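Local coordinates for protein amidohydrolase (Mycoplasma synoviae, PDB 3OVG) that hydrolyses the phosphorylated sugar lactones D-xylono-1,4-lactone 5-phosphate and L-arabino-1,4-lactone 5-phosphate, using two zinc ions per subunit, at residues Leu196-Ala199 / Lys200-Gly204; Lys246-Pro249 / Asp250-Ala254; Ala296-Asp300 / Arg301-Leu305; Arg334-Pro338 / Leu339-Lys343. All blocks are in the same frame, centred on the assembly; numbering follows the deposited sequence.

Contact 1. Residues Leu196-Ala199 / Lys200-Gly204; sequences LEVA and KHLIG
Helix 195-205 is the crossover helix of the beta-alpha-beta unit between strands 185-190 and 212-215 of the TIM barrel, and in it Leu196 meets Lys200 and Glu197 meets His201, one turn on. Four alpha-helical backbone bonds run through the contact. Lys200 N to Leu196 O is 2.9 Å. His201 N binds Glu197 O, Leu202 N binds Val198 O and Ile203 N binds Ala199 O.

The Lys200 chain bends at chi2 and chi3 and lies across the Leu196 side chain. Its CD comes 3.7 Å from Leu196 CG, and its NZ reaches 3.9 Å from Leu196 CD2. A water donates to Glu197 OE2 at 2.6 Å and accepts a weak bond from Lys200 NZ at 3.3 Å. Glu197 OE2 and Lys200 NZ stay 4.8 Å apart, so the water bridges them.

The His201 ring lies with one face against the Glu197 carbonyl. Glu197 O sits 3.0 Å above the outer part of the ring. With CG beside its own backbone N (chi1 -64°), the imidazole runs back along the previous turn, and CE1 comes near Glu197 CB. On the barrel side, the Val198 and Leu202 side chains run alongside each other, CG1 of Val198 to CD1 of Leu202 4.1 Å. Leu171 of helix 165-181 touches both residues.

The main partner of Glu197 is Arg301 of the second subunit, which forms a salt bridge with OE2. This buried carboxylate is therefore held by a guanidinium and a water together, and the two would probably stabilise its negative charge at the subunit interface.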
loop_
_atom_site.group_PDB
_atom_site.type_symbol
_atom_site.label_atom_id
_atom_site.label_comp_id
_atom_site.label_asym_id
_atom_site.label_seq_id
_atom_site.Cartn_x
_atom_site.Cartn_y
_atom_site.Cartn_z
ATOM N N LEU A 196 9.978 -32.614 0.705
ATOM C CA LEU A 196 10.454 -33.851 1.312
ATOM C C LEU A 196 9.594 -34.151 2.552
ATOM O O LEU A 196 9.165 -35.272 2.793
ATOM C CB LEU A 196 11.918 -33.672 1.732
ATOM C CG LEU A 196 12.580 -34.862 2.421
ATOM C CD1 LEU A 196 12.506 -36.118 1.511
ATOM C CD2 LEU A 196 14.011 -34.527 2.789
ATOM N N GLU A 197 9.349 -33.116 3.333
ATOM C CA GLU A 197 8.694 -33.269 4.607
ATOM C C GLU A 197 7.191 -33.556 4.423
ATOM O O GLU A 197 6.642 -34.390 5.113
ATOM C CB GLU A 197 8.965 -32.036 5.479
ATOM C CG GLU A 197 10.429 -31.962 6.005
ATOM C CD GLU A 197 11.413 -31.563 4.913
ATOM O OE1 GLU A 197 11.019 -30.827 3.999
ATOM O OE2 GLU A 197 12.574 -31.975 4.956
ATOM N N VAL A 198 6.544 -32.889 3.478
ATOM C CA VAL A 198 5.179 -33.242 3.105
ATOM C C VAL A 198 5.085 -34.750 2.784
ATOM O O VAL A 198 4.250 -35.474 3.362
ATOM C CB VAL A 198 4.714 -32.427 1.929
ATOM C CG1 VAL A 198 3.503 -33.128 1.270
ATOM C CG2 VAL A 198 4.387 -31.019 2.409
ATOM N N ALA A 199 5.983 -35.219 1.923
ATOM C CA ALA A 199 6.093 -36.647 1.571
ATOM C C ALA A 199 6.209 -37.547 2.794
ATOM O O ALA A 199 5.404 -38.463 2.980
ATOM C CB ALA A 199 7.283 -36.919 0.571
ATOM N N LYS A 200 7.183 -37.278 3.653
ATOM C CA LYS A 200 7.397 -38.130 4.827
ATOM C C LYS A 200 6.213 -38.115 5.768
ATOM O O LYS A 200 5.848 -39.139 6.350
ATOM C CB LYS A 200 8.663 -37.699 5.552
ATOM C CG LYS A 200 9.909 -38.020 4.725
ATOM C CD LYS A 200 11.023 -37.016 4.991
ATOM C CE LYS A 200 12.016 -37.484 6.022
ATOM N NZ LYS A 200 13.275 -36.627 5.989
ATOM N N HIS A 201 5.584 -36.954 5.914
ATOM C CA HIS A 201 4.474 -36.880 6.844
ATOM C C HIS A 201 3.336 -37.744 6.350
ATOM O O HIS A 201 2.823 -38.556 7.098
ATOM C CB HIS A 201 4.029 -35.427 7.115
ATOM C CG HIS A 201 5.080 -34.605 7.774
ATOM N ND1 HIS A 201 5.184 -33.240 7.606
ATOM C CD2 HIS A 201 6.090 -34.965 8.600
ATOM C CE1 HIS A 201 6.218 -32.797 8.297
ATOM N NE2 HIS A 201 6.784 -33.824 8.907
ATOM N N LEU A 202 2.946 -37.581 5.097
ATOM C CA LEU A 202 1.803 -38.314 4.564
ATOM C C LEU A 202 2.030 -39.798 4.729
ATOM O O LEU A 202 1.137 -40.520 5.147
ATOM C CB LEU A 202 1.574 -37.975 3.077
ATOM C CG LEU A 202 1.001 -36.589 2.849
ATOM C CD1 LEU A 202 1.021 -36.349 1.359
ATOM C CD2 LEU A 202 -0.422 -36.503 3.403
ATOM N N ILE A 203 3.231 -40.238 4.372
ATOM C CA ILE A 203 3.610 -41.623 4.477
ATOM C C ILE A 203 3.661 -42.028 5.929
ATOM O O ILE A 203 3.277 -43.122 6.273
ATOM C CB ILE A 203 4.987 -41.856 3.828
ATOM C CG1 ILE A 203 4.881 -41.703 2.302
ATOM C CG2 ILE A 203 5.522 -43.213 4.247
ATOM C CD1 ILE A 203 6.278 -41.540 1.566
ATOM N N GLY A 204 4.105 -41.121 6.792
ATOM C CA GLY A 204 4.080 -41.380 8.220
ATOM C C GLY A 204 2.675 -41.602 8.781
ATOM O O GLY A 204 2.498 -42.350 9.750
HETATM O O HOH W 1 13.146 -33.513 7.025
#

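Contact 2. Residues Lys246-Pro249 / Asp250-Ala254; sequences KYYP and DSLLA. With PO4 (phosphate ion), chain I.
Apolar contact joins Tyr248 to Leu252 at the start of helix 250-262. The two side chains lie alongside each other and point the same way. Leu252 CD2 comes 3.5 Å from Tyr248 CD2, at an oblique angle to the ring. A chi1 of 178° turns the Leu252 branch away from its own N and back to the tyrosine. Pro249 CG packs more loosely, 4.2 Å from Leu252 CB.

The backbone bond is at the helix start. Pro249 is the N-cap residue, and its carbonyl O accepts Leu252 N at 3.0 Å. The donor stands 50° out of the carbonyl plane. A water also donates to Pro249 O and makes a weak bond to Leu253 N.

Asp250 OD1 takes a bond from Asp243 N, and its OD2 pairs with Tyr297 OH. A second water lies 2.7 Å from Asp250 OD1 and also near Tyr248 O.

The bound phosphate is gripped by the start of this stretch. The Lys246 chain is extended beyond CG, and its NZ gives a 2.9 Å bond to phosphate O2. Tyr247 OH donates to phosphate O3 at 2.7 Å. Phosphate O4 lies in the plane of the Tyr247 ring, at its edge. Tyr280 OH also hydrogen-bonds the phosphate.

Lys246 and Tyr247 bind substrate. The phosphate probably comes from the crystallisation liquor, but its position is consistent with the site of the substrate 5-phosphate. This is the arrangement of a substrate loop following a TIM-barrel strand, here strand 236-239, that leads into the next helix.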
loop_
_atom_site.group_PDB
_atom_site.type_symbol
_atom_site.label_atom_id
_atom_site.label_comp_id
_atom_site.label_asym_id
_atom_site.label_seq_id
_atom_site.Cartn_x
_atom_site.Cartn_y
_atom_site.Cartn_z
ATOM N N LYS A 246 8.290 -15.111 -15.179
ATOM C CA LYS A 246 8.608 -14.343 -13.984
ATOM C C LYS A 246 9.157 -15.246 -12.876
ATOM O O LYS A 246 9.660 -14.737 -11.849
ATOM C CB LYS A 246 7.387 -13.549 -13.464
ATOM C CG LYS A 246 6.323 -14.444 -12.778
ATOM C CD LYS A 246 4.991 -13.688 -12.588
ATOM C CE LYS A 246 4.057 -14.424 -11.615
ATOM N NZ LYS A 246 2.728 -13.720 -11.378
ATOM N N TYR A 247 9.046 -16.565 -13.041
ATOM C CA TYR A 247 9.658 -17.455 -12.065
ATOM C C TYR A 247 10.955 -18.044 -12.618
ATOM O O TYR A 247 12.019 -17.796 -12.079
ATOM C CB TYR A 247 8.700 -18.582 -11.628
ATOM C CG TYR A 247 7.579 -18.124 -10.736
ATOM C CD1 TYR A 247 7.793 -17.877 -9.392
ATOM C CD2 TYR A 247 6.287 -17.955 -11.243
ATOM C CE1 TYR A 247 6.754 -17.465 -8.576
ATOM C CE2 TYR A 247 5.257 -17.542 -10.445
ATOM C CZ TYR A 247 5.492 -17.290 -9.112
ATOM O OH TYR A 247 4.445 -16.870 -8.317
ATOM N N TYR A 248 10.844 -18.805 -13.707
ATOM C CA TYR A 248 11.984 -19.479 -14.298
ATOM C C TYR A 248 11.697 -19.789 -15.760
ATOM O O TYR A 248 10.555 -20.000 -16.144
ATOM C CB TYR A 248 12.322 -20.791 -13.560
ATOM C CG TYR A 248 12.814 -20.563 -12.142
ATOM C CD1 TYR A 248 11.958 -20.751 -11.056
ATOM C CD2 TYR A 248 14.117 -20.141 -11.894
ATOM C CE1 TYR A 248 12.384 -20.523 -9.751
ATOM C CE2 TYR A 248 14.570 -19.917 -10.588
ATOM C CZ TYR A 248 13.689 -20.115 -9.515
ATOM O OH TYR A 248 14.081 -19.885 -8.198
ATOM N N PRO A 249 12.751 -19.800 -16.579
ATOM C CA PRO A 249 12.534 -20.046 -18.002
ATOM C C PRO A 249 12.148 -21.529 -18.248
ATOM O O PRO A 249 12.580 -22.412 -17.485
ATOM C CB PRO A 249 13.897 -19.690 -18.609
ATOM C CG PRO A 249 14.904 -19.900 -17.434
ATOM C CD PRO A 249 14.129 -19.337 -16.282
ATOM N N ASP A 250 11.320 -21.801 -19.267
ATOM C CA ASP A 250 10.997 -23.194 -19.648
ATOM C C ASP A 250 12.257 -24.088 -19.676
ATOM O O ASP A 250 12.209 -25.277 -19.323
ATOM C CB ASP A 250 10.367 -23.272 -21.056
ATOM C CG ASP A 250 8.962 -22.647 -21.148
ATOM O OD1 ASP A 250 8.428 -22.164 -20.128
ATOM O OD2 ASP A 250 8.392 -22.639 -22.276
ATOM N N SER A 251 13.370 -23.538 -20.149
ATOM C CA SER A 251 14.550 -24.374 -20.399
ATOM C C SER A 251 15.007 -25.016 -19.103
ATOM O O SER A 251 15.553 -26.109 -19.097
ATOM C CB SER A 251 15.700 -23.551 -20.971
ATOM O OG SER A 251 15.915 -22.385 -20.164
ATOM N N LEU A 252 14.796 -24.331 -17.993
ATOM C CA LEU A 252 15.344 -24.839 -16.750
ATOM C C LEU A 252 14.567 -26.083 -16.314
ATOM O O LEU A 252 15.164 -27.091 -15.960
ATOM C CB LEU A 252 15.348 -23.740 -15.686
ATOM C CG LEU A 252 15.846 -24.084 -14.277
ATOM C CD1 LEU A 252 17.303 -24.544 -14.319
ATOM C CD2 LEU A 252 15.661 -22.878 -13.336
ATOM N N LEU A 253 13.236 -26.005 -16.363
ATOM C CA LEU A 253 12.388 -27.156 -16.075
ATOM C C LEU A 253 12.690 -28.339 -17.038
ATOM O O LEU A 253 12.751 -29.489 -16.619
ATOM C CB LEU A 253 10.919 -26.790 -16.207
ATOM C CG LEU A 253 9.960 -27.966 -15.986
ATOM C CD1 LEU A 253 10.183 -28.597 -14.630
ATOM C CD2 LEU A 253 8.503 -27.541 -16.108
ATOM N N ALA A 254 12.837 -28.045 -18.325
ATOM C CA ALA A 254 13.198 -29.075 -19.303
ATOM C C ALA A 254 14.490 -29.806 -18.904
ATOM O O ALA A 254 14.518 -31.033 -18.810
ATOM C CB ALA A 254 13.338 -28.460 -20.705
HETATM P P PO4 I . 1.224 -17.108 -10.134
HETATM O O1 PO4 I . -0.168 -17.765 -10.156
HETATM O O2 PO4 I . 1.129 -15.585 -9.872
HETATM O O3 PO4 I . 2.047 -17.775 -9.026
HETATM O O4 PO4 I . 1.909 -17.408 -11.465
HETATM O O HOH W 2 8.573 -20.218 -18.213
HETATM O O HOH W 3 10.991 -23.594 -15.398
#

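Contact 3. Residues Ala296-Asp300 / Arg301-Leu305; sequences AYLFD and RFLPL
Tyr297 has CG anti to its backbone N (chi1 -172°), while Arg301 has CG beside its N and bends at chi2 and chi3, bringing the guanidinium to the phenol ring. Arg301 CB lies over the Tyr297 face in a CH-pi contact, 3.7 Å from the ring centroid. Farther out, Tyr297 CE2 sits 3.8 Å above the centre of the Arg301 guanidinium. The two planes are 57° apart, so they do not stack.

Tyr297 O accepts two backbone donors, Phe302 N at 3.0 Å and Arg301 N at 3.0 Å. The first, five residues on, belongs to a wider pi-type turn. Leu298 O likewise binds Leu303 N at 2.9 Å. Phe299 O has no N-H to meet at Pro304, whose CD lies 3.1 Å away, and the helix kinks there. Leu303 and Phe299 lie alongside each other, CD1 to CD1 3.8 Å.

A water links Tyr297 OH to Arg301 NH2. The main polar partners are Asp250 for Tyr297 and Glu197 of the third subunit for Arg301. The tyrosine ring and the glutamate probably limit the arginine's rotation, and the Glu197 carboxylate would stabilise its charge.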
loop_
_atom_site.group_PDB
_atom_site.type_symbol
_atom_site.label_atom_id
_atom_site.label_comp_id
_atom_site.label_asym_id
_atom_site.label_seq_id
_atom_site.Cartn_x
_atom_site.Cartn_y
_atom_site.Cartn_z
ATOM N N ALA A 296 -2.763 -25.351 -24.930
ATOM C CA ALA A 296 -2.160 -25.870 -26.158
ATOM C C ALA A 296 -0.637 -25.712 -26.153
ATOM O O ALA A 296 0.081 -26.481 -26.806
ATOM C CB ALA A 296 -2.779 -25.216 -27.415
ATOM N N TYR A 297 -0.160 -24.703 -25.432
ATOM C CA TYR A 297 1.278 -24.441 -25.271
ATOM C C TYR A 297 2.049 -25.685 -24.814
ATOM O O TYR A 297 3.219 -25.881 -25.208
ATOM C CB TYR A 297 1.501 -23.325 -24.255
ATOM C CG TYR A 297 2.947 -22.815 -24.116
ATOM C CD1 TYR A 297 3.759 -23.284 -23.101
ATOM C CD2 TYR A 297 3.464 -21.822 -24.966
ATOM C CE1 TYR A 297 5.060 -22.812 -22.936
ATOM C CE2 TYR A 297 4.768 -21.345 -24.815
ATOM C CZ TYR A 297 5.563 -21.863 -23.794
ATOM O OH TYR A 297 6.847 -21.432 -23.576
ATOM N N LEU A 298 1.405 -26.516 -23.982
ATOM C CA LEU A 298 2.041 -27.737 -23.503
ATOM C C LEU A 298 2.565 -28.547 -24.698
ATOM O O LEU A 298 3.723 -28.952 -24.725
ATOM C CB LEU A 298 1.074 -28.582 -22.657
ATOM C CG LEU A 298 1.664 -29.940 -22.250
ATOM C CD1 LEU A 298 2.875 -29.715 -21.365
ATOM C CD2 LEU A 298 0.662 -30.841 -21.552
ATOM N N PHE A 299 1.700 -28.725 -25.694
ATOM C CA PHE A 299 1.952 -29.571 -26.852
ATOM C C PHE A 299 2.730 -28.827 -27.936
ATOM O O PHE A 299 3.643 -29.384 -28.536
ATOM C CB PHE A 299 0.618 -30.055 -27.415
ATOM C CG PHE A 299 -0.191 -30.856 -26.435
ATOM C CD1 PHE A 299 0.034 -32.215 -26.280
ATOM C CD2 PHE A 299 -1.144 -30.250 -25.636
ATOM C CE1 PHE A 299 -0.711 -32.944 -25.399
ATOM C CE2 PHE A 299 -1.879 -30.995 -24.737
ATOM C CZ PHE A 299 -1.656 -32.331 -24.617
ATOM N N ASP A 300 2.368 -27.570 -28.168
ATOM C CA ASP A 300 2.967 -26.792 -29.248
ATOM C C ASP A 300 4.410 -26.365 -28.983
ATOM O O ASP A 300 5.173 -26.154 -29.914
ATOM C CB ASP A 300 2.154 -25.527 -29.481
ATOM C CG ASP A 300 0.773 -25.807 -30.021
ATOM O OD1 ASP A 300 0.506 -26.957 -30.453
ATOM O OD2 ASP A 300 -0.048 -24.858 -30.003
ATOM N N ARG A 301 4.782 -26.237 -27.709
ATOM C CA ARG A 301 6.052 -25.581 -27.333
ATOM C C ARG A 301 6.803 -26.375 -26.269
ATOM O O ARG A 301 7.985 -26.677 -26.415
ATOM C CB ARG A 301 5.792 -24.148 -26.804
ATOM C CG ARG A 301 5.272 -23.159 -27.873
ATOM C CD ARG A 301 6.434 -22.582 -28.680
ATOM N NE ARG A 301 7.158 -21.564 -27.910
ATOM C CZ ARG A 301 6.784 -20.285 -27.873
ATOM N NH1 ARG A 301 5.729 -19.872 -28.583
ATOM N NH2 ARG A 301 7.463 -19.412 -27.156
ATOM N N PHE A 302 6.128 -26.743 -25.188
ATOM C CA PHE A 302 6.907 -27.323 -24.108
ATOM C C PHE A 302 7.361 -28.768 -24.370
ATOM O O PHE A 302 8.492 -29.087 -24.105
ATOM C CB PHE A 302 6.256 -27.179 -22.736
ATOM C CG PHE A 302 7.187 -27.542 -21.616
ATOM C CD1 PHE A 302 8.205 -26.679 -21.257
ATOM C CD2 PHE A 302 7.053 -28.752 -20.941
ATOM C CE1 PHE A 302 9.071 -27.007 -20.228
ATOM C CE2 PHE A 302 7.920 -29.097 -19.926
ATOM C CZ PHE A 302 8.930 -28.222 -19.561
ATOM N N LEU A 303 6.507 -29.629 -24.902
ATOM C CA LEU A 303 6.949 -30.999 -25.164
ATOM C C LEU A 303 7.995 -31.036 -26.298
ATOM O O LEU A 303 8.967 -31.778 -26.206
ATOM C CB LEU A 303 5.773 -31.941 -25.419
ATOM C CG LEU A 303 4.799 -32.154 -24.249
ATOM C CD1 LEU A 303 3.505 -32.795 -24.726
ATOM C CD2 LEU A 303 5.419 -32.968 -23.114
ATOM N N PRO A 304 7.810 -30.223 -27.363
ATOM C CA PRO A 304 8.939 -30.167 -28.309
ATOM C C PRO A 304 10.230 -29.750 -27.616
ATOM O O PRO A 304 11.290 -30.257 -27.988
ATOM C CB PRO A 304 8.502 -29.125 -29.344
ATOM C CG PRO A 304 6.989 -29.199 -29.308
ATOM C CD PRO A 304 6.627 -29.504 -27.866
ATOM N N LEU A 305 10.157 -28.871 -26.613
ATOM C CA LEU A 305 11.376 -28.499 -25.893
ATOM C C LEU A 305 11.961 -29.672 -25.100
ATOM O O LEU A 305 13.183 -29.868 -25.060
ATOM C CB LEU A 305 11.149 -27.287 -24.982
ATOM C CG LEU A 305 12.320 -26.858 -24.081
ATOM C CD1 LEU A 305 13.523 -26.376 -24.909
ATOM C CD2 LEU A 305 11.876 -25.722 -23.075
HETATM O O HOH W 4 9.467 -20.529 -24.816
#

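Contact 4. Residues Arg334-Pro338 / Leu339-Lys343; sequences RNFDP and LKVSK
Hydrogen bonds close the turn between Asp337 and Val341. Lys340 N binds Asp337 O at 2.8 Å, and Val341 N binds Pro338 O at 3.0 Å. Both bonds span three residues, and both donors stand well out of the carbonyl plane, by 44° and 58°. The Asp337 side chain adds a third bond. A chi1 of -175° puts the carboxylate opposite the backbone N and swings it forward over the turn. OD1 of Asp337 then accepts Leu339 N at 3.1 Å. The N-H arrives from above the carboxylate plane.

The two successive backbone bonds make a short 3-10 turn. Asp337 stands just ahead of it, and its OD1 accepts Leu339 N, two residues on, which makes an Asx turn. The turn lies in the loop between helix 313-327 and helix 343-351, at the chain surface and away from the zinc site. Ser342 is the N-cap of helix 343-351, and its OG makes a weak bond to Val345 N.

Charge plays a looser part. Lys340 bends at chi2 and lies across the Asp337 carboxylate. Asp337 OD2 is 3.4 Å from Lys340 CG and 3.5 Å from Lys340 CE. From Asp337 OD2 to Lys340 NZ is 4.4 Å, too far for a salt bridge, so the attraction is probably modest.

Apolar contact is made by Phe336 and Val341, across the turn. Val341 CG2 reaches Phe336 CZ at 3.9 Å, oblique to the ring. Pro338 N lies over the outer part of one face of that ring. Phe336 also packs on Arg176 and Ile179 of helix 165-181.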
loop_
_atom_site.group_PDB
_atom_site.type_symbol
_atom_site.label_atom_id
_atom_site.label_comp_id
_atom_site.label_asym_id
_atom_site.label_seq_id
_atom_site.Cartn_x
_atom_site.Cartn_y
_atom_site.Cartn_z
ATOM N N ARG A 334 -8.869 -49.067 3.120
ATOM C CA ARG A 334 -8.237 -49.602 4.310
ATOM C C ARG A 334 -8.878 -48.940 5.500
ATOM O O ARG A 334 -9.536 -47.915 5.363
ATOM C CB ARG A 334 -6.742 -49.288 4.320
ATOM C CG ARG A 334 -5.996 -50.018 3.217
ATOM C CD ARG A 334 -4.489 -49.836 3.364
ATOM N NE ARG A 334 -4.001 -48.611 2.752
ATOM C CZ ARG A 334 -3.183 -47.737 3.340
ATOM N NH1 ARG A 334 -2.754 -47.927 4.583
ATOM N NH2 ARG A 334 -2.792 -46.649 2.676
ATOM N N ASN A 335 -8.707 -49.552 6.663
ATOM C CA ASN A 335 -8.998 -48.900 7.930
ATOM C C ASN A 335 -7.794 -48.067 8.326
ATOM O O ASN A 335 -6.645 -48.428 8.041
ATOM C CB ASN A 335 -9.230 -49.939 9.014
ATOM C CG ASN A 335 -10.437 -50.806 8.741
ATOM O OD1 ASN A 335 -11.568 -50.314 8.665
ATOM N ND2 ASN A 335 -10.208 -52.114 8.604
ATOM N N PHE A 336 -8.044 -46.949 8.975
ATOM C CA PHE A 336 -6.960 -46.101 9.426
ATOM C C PHE A 336 -6.445 -46.640 10.754
ATOM O O PHE A 336 -7.218 -46.759 11.707
ATOM C CB PHE A 336 -7.450 -44.668 9.634
ATOM C CG PHE A 336 -6.439 -43.793 10.316
ATOM C CD1 PHE A 336 -5.237 -43.487 9.688
ATOM C CD2 PHE A 336 -6.672 -43.296 11.581
ATOM C CE1 PHE A 336 -4.300 -42.709 10.310
ATOM C CE2 PHE A 336 -5.735 -42.490 12.201
ATOM C CZ PHE A 336 -4.547 -42.207 11.568
ATOM N N ASP A 337 -5.158 -46.941 10.834
ATOM C CA ASP A 337 -4.616 -47.515 12.066
ATOM C C ASP A 337 -3.643 -46.552 12.779
ATOM O O ASP A 337 -2.486 -46.419 12.378
ATOM C CB ASP A 337 -3.938 -48.844 11.734
ATOM C CG ASP A 337 -3.432 -49.589 12.968
ATOM O OD1 ASP A 337 -3.559 -49.071 14.117
ATOM O OD2 ASP A 337 -2.888 -50.711 12.762
ATOM N N PRO A 338 -4.120 -45.868 13.829
ATOM C CA PRO A 338 -3.296 -44.936 14.624
ATOM C C PRO A 338 -1.947 -45.516 15.033
ATOM O O PRO A 338 -0.982 -44.755 15.078
ATOM C CB PRO A 338 -4.131 -44.686 15.876
ATOM C CG PRO A 338 -5.538 -44.921 15.446
ATOM C CD PRO A 338 -5.492 -45.985 14.354
ATOM N N LEU A 339 -1.866 -46.819 15.305
ATOM C CA LEU A 339 -0.618 -47.384 15.804
ATOM C C LEU A 339 0.410 -47.479 14.705
ATOM O O LEU A 339 1.557 -47.834 14.972
ATOM C CB LEU A 339 -0.811 -48.787 16.381
ATOM C CG LEU A 339 -1.679 -48.989 17.606
ATOM C CD1 LEU A 339 -1.670 -50.452 17.968
ATOM C CD2 LEU A 339 -1.157 -48.162 18.757
ATOM N N LYS A 340 0.012 -47.215 13.466
ATOM C CA LYS A 340 0.994 -47.236 12.386
ATOM C C LYS A 340 1.513 -45.822 12.108
ATOM O O LYS A 340 2.320 -45.639 11.195
ATOM C CB LYS A 340 0.431 -47.834 11.085
ATOM C CG LYS A 340 -0.260 -49.184 11.216
ATOM C CD LYS A 340 0.670 -50.240 11.753
ATOM C CE LYS A 340 0.167 -51.641 11.391
ATOM N NZ LYS A 340 0.976 -52.697 12.080
ATOM N N VAL A 341 1.039 -44.826 12.861
ATOM C CA VAL A 341 1.540 -43.470 12.656
ATOM C C VAL A 341 2.978 -43.406 13.189
ATOM O O VAL A 341 3.264 -43.847 14.305
ATOM C CB VAL A 341 0.655 -42.369 13.304
ATOM C CG1 VAL A 341 1.322 -41.008 13.145
ATOM C CG2 VAL A 341 -0.769 -42.325 12.683
ATOM N N SER A 342 3.876 -42.853 12.395
ATOM C CA SER A 342 5.314 -42.896 12.711
ATOM C C SER A 342 5.667 -42.034 13.904
ATOM O O SER A 342 5.026 -41.029 14.150
ATOM C CB SER A 342 6.180 -42.468 11.504
ATOM O OG SER A 342 6.019 -41.067 11.229
ATOM N N LYS A 343 6.735 -42.402 14.614
ATOM C CA LYS A 343 7.190 -41.623 15.768
ATOM C C LYS A 343 7.451 -40.172 15.377
ATOM O O LYS A 343 7.109 -39.241 16.111
ATOM C CB LYS A 343 8.486 -42.208 16.325
ATOM C CG LYS A 343 8.338 -43.553 17.013
ATOM C CD LYS A 343 9.514 -43.762 17.986
ATOM C CE LYS A 343 9.239 -44.866 19.024
ATOM N NZ LYS A 343 9.217 -46.247 18.430
#

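Overall arrangement
The four contacts follow one another along the chain, and none nests in or crosses another. Each is local, within a helix or round a turn. Contact 1 lies on helix 195-205 of the barrel. Contact 2 turns the loop after strand 236-239 into helix 250-262, and contact 3 lies on helix 296-309. Contacts 2 and 3 touch: Leu253 packs on Phe302, and Asp250 on Leu305. Both also touch the third subunit, where contact 3 meets contact 1 of that neighbouring copy. Contact 4 is in the loop before helix 343-351. It returns to contact 1, where Gly204 O meets Ser342 N at 3.0 Å. Contacts 3 and 4 lie on opposite sides of the chain's centre, about 43 Å apart between centres.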